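Long-range contacts in glycoside hydrolase family 31 (Trueperella pyogenes, PDB 5I0F), which degrades cycloalternan through a covalent glycosyl-enzyme intermediate in a TIM-barrel active site, probably hydrolysing its alpha-1,3 linkages: residues 27-33 / 94-100; 103-109 / 121-127. All coordinates share one frame; numbering follows the deposited sequence.

Contact 1. Residues 27-33 / 94-100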
loop_
_atom_site.group_PDB
_atom_site.type_symbol
_atom_site.label_atom_id
_atom_site.label_comp_id
_atom_site.label_asym_id
_atom_site.label_seq_id
_atom_site.Cartn_x
_atom_site.Cartn_y
_atom_site.Cartn_z
ATOM N N ALA A 27 7.110 28.790 -16.174
ATOM C CA ALA A 27 7.030 29.931 -17.098
ATOM C C ALA A 27 6.465 29.505 -18.447
ATOM O O ALA A 27 6.777 28.417 -18.946
ATOM C CB ALA A 27 8.405 30.556 -17.294
ATOM N N GLY A 28 5.614 30.352 -19.022
ATOM C CA GLY A 28 4.999 30.083 -20.328
ATOM C C GLY A 28 3.790 29.155 -20.325
ATOM O O GLY A 28 3.151 28.996 -21.362
ATOM N N GLN A 29 3.482 28.531 -19.186
ATOM C CA GLN A 29 2.309 27.664 -19.042
ATOM C C GLN A 29 1.267 28.437 -18.230
ATOM O O GLN A 29 1.578 29.485 -17.676
ATOM C CB GLN A 29 2.656 26.399 -18.270
ATOM C CG GLN A 29 3.541 25.399 -18.984
ATOM C CD GLN A 29 3.564 24.043 -18.277
ATOM O OE1 GLN A 29 2.833 23.801 -17.298
ATOM N NE2 GLN A 29 4.406 23.151 -18.768
ATOM N N SER A 30 0.046 27.908 -18.154
ATOM C CA SER A 30 -0.991 28.522 -17.329
ATOM C C SER A 30 -0.678 28.276 -15.850
ATOM O O SER A 30 -0.053 27.263 -15.497
ATOM C CB SER A 30 -2.368 27.970 -17.663
ATOM O OG SER A 30 -2.466 26.623 -17.237
ATOM N N LEU A 31 -1.079 29.227 -15.010
ATOM C CA LEU A 31 -0.986 29.102 -13.564
ATOM C C LEU A 31 -2.355 29.438 -12.987
ATOM O O LEU A 31 -2.835 30.557 -13.173
ATOM C CB LEU A 31 0.058 30.071 -12.998
ATOM C CG LEU A 31 0.271 30.003 -11.484
ATOM C CD1 LEU A 31 0.698 28.597 -11.064
ATOM C CD2 LEU A 31 1.261 31.046 -10.976
ATOM N N THR A 32 -2.970 28.478 -12.291
ATOM C CA THR A 32 -4.234 28.682 -11.582
ATOM C C THR A 32 -3.917 29.013 -10.131
ATOM O O THR A 32 -3.119 28.321 -9.500
ATOM C CB THR A 32 -5.112 27.418 -11.641
ATOM O OG1 THR A 32 -5.360 27.107 -13.007
ATOM C CG2 THR A 32 -6.440 27.614 -10.947
ATOM N N ILE A 33 -4.557 30.063 -9.612
ATOM C CA ILE A 33 -4.304 30.553 -8.262
ATOM C C ILE A 33 -5.586 30.444 -7.447
ATOM O O ILE A 33 -6.584 31.081 -7.787
ATOM C CB ILE A 33 -3.853 32.026 -8.293
ATOM C CG1 ILE A 33 -2.579 32.165 -9.133
ATOM C CG2 ILE A 33 -3.595 32.536 -6.881
ATOM C CD1 ILE A 33 -2.207 33.583 -9.456
ATOM N N GLN A 94 -10.898 31.719 -7.149
ATOM C CA GLN A 94 -9.922 31.315 -8.154
ATOM C C GLN A 94 -9.732 32.362 -9.248
ATOM O O GLN A 94 -10.664 33.071 -9.625
ATOM C CB GLN A 94 -10.342 29.976 -8.771
ATOM C CG GLN A 94 -9.314 29.346 -9.682
ATOM C CD GLN A 94 -9.850 28.124 -10.401
ATOM O OE1 GLN A 94 -9.831 27.022 -9.863
ATOM N NE2 GLN A 94 -10.327 28.317 -11.630
ATOM N N THR A 95 -8.500 32.456 -9.726
ATOM C CA THR A 95 -8.173 33.165 -10.949
ATOM C C THR A 95 -7.083 32.364 -11.646
ATOM O O THR A 95 -6.616 31.368 -11.103
ATOM C CB THR A 95 -7.715 34.620 -10.656
ATOM O OG1 THR A 95 -7.573 35.341 -11.884
ATOM C CG2 THR A 95 -6.381 34.672 -9.866
ATOM N N SER A 96 -6.684 32.787 -12.840
ATOM C CA SER A 96 -5.536 32.183 -13.517
ATOM C C SER A 96 -4.756 33.180 -14.368
ATOM O O SER A 96 -5.239 34.278 -14.679
ATOM C CB SER A 96 -5.955 30.975 -14.356
ATOM O OG SER A 96 -6.935 31.340 -15.304
ATOM N N ILE A 97 -3.522 32.792 -14.677
ATOM C CA ILE A 97 -2.644 33.524 -15.586
ATOM C C ILE A 97 -2.369 32.549 -16.727
ATOM O O ILE A 97 -1.727 31.539 -16.492
ATOM C CB ILE A 97 -1.324 33.934 -14.897
ATOM C CG1 ILE A 97 -1.609 34.780 -13.650
ATOM C CG2 ILE A 97 -0.435 34.697 -15.880
ATOM C CD1 ILE A 97 -0.397 35.042 -12.773
ATOM N N PRO A 98 -2.883 32.818 -17.950
ATOM C CA PRO A 98 -2.780 31.830 -19.051
ATOM C C PRO A 98 -1.371 31.512 -19.585
ATOM O O PRO A 98 -1.158 30.412 -20.121
ATOM C CB PRO A 98 -3.642 32.447 -20.164
ATOM C CG PRO A 98 -3.696 33.905 -19.843
ATOM C CD PRO A 98 -3.666 34.003 -18.350
ATOM N N HIS A 99 -0.435 32.454 -19.458
ATOM C CA HIS A 99 0.946 32.279 -19.939
ATOM C C HIS A 99 1.891 32.993 -18.994
ATOM O O HIS A 99 2.121 34.192 -19.122
ATOM C CB HIS A 99 1.102 32.835 -21.362
ATOM C CG HIS A 99 0.472 31.977 -22.416
ATOM N ND1 HIS A 99 0.891 30.687 -22.670
ATOM C CD2 HIS A 99 -0.546 32.219 -23.277
ATOM C CE1 HIS A 99 0.160 30.172 -23.643
ATOM N NE2 HIS A 99 -0.720 31.080 -24.029
ATOM N N LEU A 100 2.425 32.247 -18.039
ATOM C CA LEU A 100 3.121 32.843 -16.905
ATOM C C LEU A 100 4.432 33.491 -17.334
ATOM O O LEU A 100 5.291 32.814 -17.891
ATOM C CB LEU A 100 3.407 31.774 -15.852
ATOM C CG LEU A 100 3.988 32.268 -14.525
ATOM C CD1 LEU A 100 2.974 33.100 -13.753
ATOM C CD2 LEU A 100 4.454 31.067 -13.712
#
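Gly28 N donates to Leu100 O at 2.7 Å, approaching in the carbonyl plane along a lone pair. Gly28 is held a second time: His99 turns its ring edge on so that ND1 donates to Gly28 O at 3.1 Å, nearly straight at hydrogen (172°). The oxygen lies in the ring plane, although the nitrogen stands above the carbonyl plane. Leu100 N then donates to Gln29 O. These three bonds pin the loop ends where strands 31-37 and 91-97 pair in the antiparallel sheet of the N-terminal domain. Past Ser30, whose CA lies 3.2 Å from Ile97 O in a CA-H...O contact, the pairing becomes regular. Leu31 with Ile97 and Ile33 with Thr95 are hydrogen-bonded pairs, each closed by two N-H...O bonds; Thr32 with Ser96 is the non-hydrogen-bonded pair between them.

Leu31, Ile33, Thr95 and Ile97 share one, largely apolar, face. Leu100, its CG anti to the backbone N (chi1 -173°), brings CD1 to Leu31 CD2 at 3.9 Å. Ile33 CD1 and Ile97 CD1 meet at 4.1 Å. On the other face Thr32 CG2 lies across the extended chain of Gln94, 3.5 Å from its CD.

Strand 91-97 is flanked by strand 54-62, where Phe57 packs on Thr95 and Ile97, while Thr32 bonds through its backbone to Tyr21 of strand 20-21.

Contact 2. Residues 103-109 / 121-127; sequences QDATYYF and SESFPLT
This is the pairing of the two arms of a beta hairpin, strands 105-113 and 118-126, in the antiparallel sheet of the N-terminal region. Ala105 with Leu126 and Tyr107 with Phe124 are hydrogen-bonded pairs, each with two backbone bonds; Thr106 and Pro125 form the non-hydrogen-bonded pair between them, a position where a proline costs no bond to the partner strand.

Phe124 O is gripped twice, by Tyr107 N at 2.8 Å, in the carbonyl plane, and by Thr106 OG1 at 3.1 Å, from well above that plane. Thr106 OG1 also lies 2.5 Å from Ser123 OG. Toward the turn, a serine hydroxyl takes over part of the backbone pairing: Ser121 OG accepts from Phe109 N at 2.8 Å and donates to Glu122 O, while Ser121 N bonds to Phe109 O. With chi1 at 72°, OG sits between the backbone N and the carbonyl carbon of Ser121, near the edge of the Phe109 ring.

On the buried face Tyr107 leans across the partner strand. Phe124 CB sits over one face of the Tyr107 ring, 3.7 Å from that ring's centroid, a CH-pi contact; the two ring planes are 23° from parallel, but the offset is too large for real stacking. Leu126 CB meets the edge of the Tyr107 ring at CD1, 4.0 Å away. One water joins Tyr107 OH to Pro125 O, and the same hydroxyl is hydrogen-bonded to His4 NE2.

The His4 ring packs among Tyr107, Phe109 and Phe124. Strand 41-49 flanks strand 105-113, with Phe47 stacked on Tyr108, and from strand 31-37 Ala35 packs on Phe109.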
loop_
_atom_site.group_PDB
_atom_site.type_symbol
_atom_site.label_atom_id
_atom_site.label_comp_id
_atom_site.label_asym_id
_atom_site.label_seq_id
_atom_site.Cartn_x
_atom_site.Cartn_y
_atom_site.Cartn_z
ATOM N N GLN A 103 9.410 35.893 -14.932
ATOM C CA GLN A 103 9.924 36.954 -14.061
ATOM C C GLN A 103 9.488 36.611 -12.644
ATOM O O GLN A 103 8.356 36.150 -12.440
ATOM C CB GLN A 103 9.357 38.323 -14.460
ATOM C CG GLN A 103 9.546 38.718 -15.918
ATOM C CD GLN A 103 8.862 40.034 -16.277
ATOM O OE1 GLN A 103 8.323 40.728 -15.413
ATOM N NE2 GLN A 103 8.885 40.388 -17.566
ATOM N N ASP A 104 10.372 36.808 -11.673
ATOM C CA ASP A 104 10.005 36.590 -10.281
ATOM C C ASP A 104 9.067 37.697 -9.793
ATOM O O ASP A 104 9.109 38.828 -10.279
ATOM C CB ASP A 104 11.233 36.508 -9.384
ATOM C CG ASP A 104 12.083 35.291 -9.670
ATOM O OD1 ASP A 104 11.619 34.383 -10.399
ATOM O OD2 ASP A 104 13.225 35.255 -9.171
ATOM N N ALA A 105 8.213 37.335 -8.846
ATOM C CA ALA A 105 7.171 38.232 -8.355
ATOM C C ALA A 105 6.813 37.885 -6.928
ATOM O O ALA A 105 7.311 36.913 -6.353
ATOM C CB ALA A 105 5.937 38.129 -9.250
ATOM N N THR A 106 5.926 38.690 -6.369
ATOM C CA THR A 106 5.305 38.381 -5.103
ATOM C C THR A 106 3.793 38.561 -5.300
ATOM O O THR A 106 3.374 39.305 -6.190
ATOM C CB THR A 106 5.902 39.268 -3.987
ATOM O OG1 THR A 106 5.453 38.791 -2.723
ATOM C CG2 THR A 106 5.492 40.694 -4.125
ATOM N N TYR A 107 2.977 37.872 -4.512
ATOM C CA TYR A 107 1.524 38.068 -4.601
ATOM C C TYR A 107 0.866 38.009 -3.240
ATOM O O TYR A 107 1.415 37.452 -2.293
ATOM C CB TYR A 107 0.851 37.076 -5.590
ATOM C CG TYR A 107 1.001 35.616 -5.216
ATOM C CD1 TYR A 107 2.134 34.896 -5.574
ATOM C CD2 TYR A 107 0.010 34.955 -4.488
ATOM C CE1 TYR A 107 2.285 33.561 -5.202
ATOM C CE2 TYR A 107 0.149 33.620 -4.117
ATOM C CZ TYR A 107 1.284 32.919 -4.482
ATOM O OH TYR A 107 1.437 31.598 -4.097
ATOM N N TYR A 108 -0.304 38.637 -3.152
ATOM C CA TYR A 108 -1.123 38.591 -1.956
ATOM C C TYR A 108 -2.589 38.711 -2.330
ATOM O O TYR A 108 -2.922 39.069 -3.465
ATOM C CB TYR A 108 -0.692 39.668 -0.958
ATOM C CG TYR A 108 -1.007 41.111 -1.348
ATOM C CD1 TYR A 108 -2.217 41.694 -1.000
ATOM C CD2 TYR A 108 -0.071 41.893 -2.040
ATOM C CE1 TYR A 108 -2.507 43.011 -1.346
ATOM C CE2 TYR A 108 -0.353 43.209 -2.390
ATOM C CZ TYR A 108 -1.570 43.753 -2.033
ATOM O OH TYR A 108 -1.872 45.034 -2.373
ATOM N N PHE A 109 -3.451 38.404 -1.376
ATOM C CA PHE A 109 -4.891 38.406 -1.588
ATOM C C PHE A 109 -5.562 39.446 -0.714
ATOM O O PHE A 109 -5.095 39.716 0.384
ATOM C CB PHE A 109 -5.465 37.038 -1.271
ATOM C CG PHE A 109 -4.852 35.936 -2.084
ATOM C CD1 PHE A 109 -5.339 35.643 -3.359
ATOM C CD2 PHE A 109 -3.783 35.211 -1.595
ATOM C CE1 PHE A 109 -4.773 34.621 -4.109
ATOM C CE2 PHE A 109 -3.198 34.212 -2.345
ATOM C CZ PHE A 109 -3.696 33.912 -3.602
ATOM N N SER A 121 -4.047 38.933 3.034
ATOM C CA SER A 121 -3.149 37.828 3.355
ATOM C C SER A 121 -1.717 38.314 3.533
ATOM O O SER A 121 -1.400 39.477 3.272
ATOM C CB SER A 121 -3.196 36.781 2.237
ATOM O OG SER A 121 -2.549 37.225 1.049
ATOM N N GLU A 122 -0.859 37.410 3.978
ATOM C CA GLU A 122 0.593 37.598 3.866
ATOM C C GLU A 122 1.011 37.664 2.389
ATOM O O GLU A 122 0.237 37.345 1.462
ATOM C CB GLU A 122 1.382 36.493 4.606
ATOM C CG GLU A 122 0.873 35.062 4.399
ATOM C CD GLU A 122 1.903 33.943 4.605
ATOM O OE1 GLU A 122 3.052 34.038 4.110
ATOM O OE2 GLU A 122 1.539 32.917 5.231
ATOM N N SER A 123 2.245 38.086 2.183
ATOM C CA SER A 123 2.859 38.064 0.869
ATOM C C SER A 123 3.460 36.681 0.572
ATOM O O SER A 123 4.067 36.072 1.451
ATOM C CB SER A 123 3.940 39.120 0.817
ATOM O OG SER A 123 4.515 39.105 -0.450
ATOM N N PHE A 124 3.293 36.205 -0.664
ATOM C CA PHE A 124 3.846 34.930 -1.120
ATOM C C PHE A 124 4.788 35.113 -2.323
ATOM O O PHE A 124 4.507 35.921 -3.203
ATOM C CB PHE A 124 2.706 33.996 -1.546
ATOM C CG PHE A 124 1.764 33.625 -0.426
ATOM C CD1 PHE A 124 2.031 32.537 0.396
ATOM C CD2 PHE A 124 0.596 34.353 -0.205
ATOM C CE1 PHE A 124 1.165 32.192 1.429
ATOM C CE2 PHE A 124 -0.282 33.997 0.805
ATOM C CZ PHE A 124 0.000 32.921 1.624
ATOM N N PRO A 125 5.880 34.328 -2.390
ATOM C CA PRO A 125 6.772 34.415 -3.534
ATOM C C PRO A 125 6.252 33.656 -4.758
ATOM O O PRO A 125 5.666 32.584 -4.622
ATOM C CB PRO A 125 8.047 33.758 -3.018
ATOM C CG PRO A 125 7.550 32.709 -2.085
ATOM C CD PRO A 125 6.333 33.298 -1.435
ATOM N N LEU A 126 6.503 34.211 -5.939
ATOM C CA LEU A 126 6.285 33.530 -7.200
ATOM C C LEU A 126 7.623 33.495 -7.949
ATOM O O LEU A 126 8.152 34.551 -8.343
ATOM C CB LEU A 126 5.222 34.259 -8.016
ATOM C CG LEU A 126 4.846 33.676 -9.384
ATOM C CD1 LEU A 126 4.415 32.226 -9.255
ATOM C CD2 LEU A 126 3.760 34.510 -10.038
ATOM N N THR A 127 8.191 32.299 -8.101
ATOM C CA THR A 127 9.473 32.119 -8.791
ATOM C C THR A 127 9.301 31.052 -9.862
ATOM O O THR A 127 9.509 29.869 -9.602
ATOM C CB THR A 127 10.596 31.721 -7.836
ATOM O OG1 THR A 127 10.224 30.537 -7.138
ATOM C CG2 THR A 127 10.860 32.816 -6.828
HETATM O O HOH W 1 3.993 30.941 -3.225
#

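In the fold
After strands 2-3 and 20-21 the chain enters strand 31-37, runs out through strands 41-49 and 54-62 and helix 66-72, and returns in strand 91-97, where contact 1 closes a loop of 60 residues. A short connection leads into strand 105-113, and contact 2 closes a hairpin with only 11 residues between its segments. The two loops are in series, neither nested nor crossed. Both contacts belong to the same curled antiparallel sheet, with centres about 14 Å apart, and their apolar faces meet: Ile33 CG2 lies 3.6 Å from Phe109 CZ, and Leu31 CD2 lies 3.8 Å from Leu126 CD1. Together they tie the hairpin to the sheet's earlier strands, in a region apart from the TIM barrel.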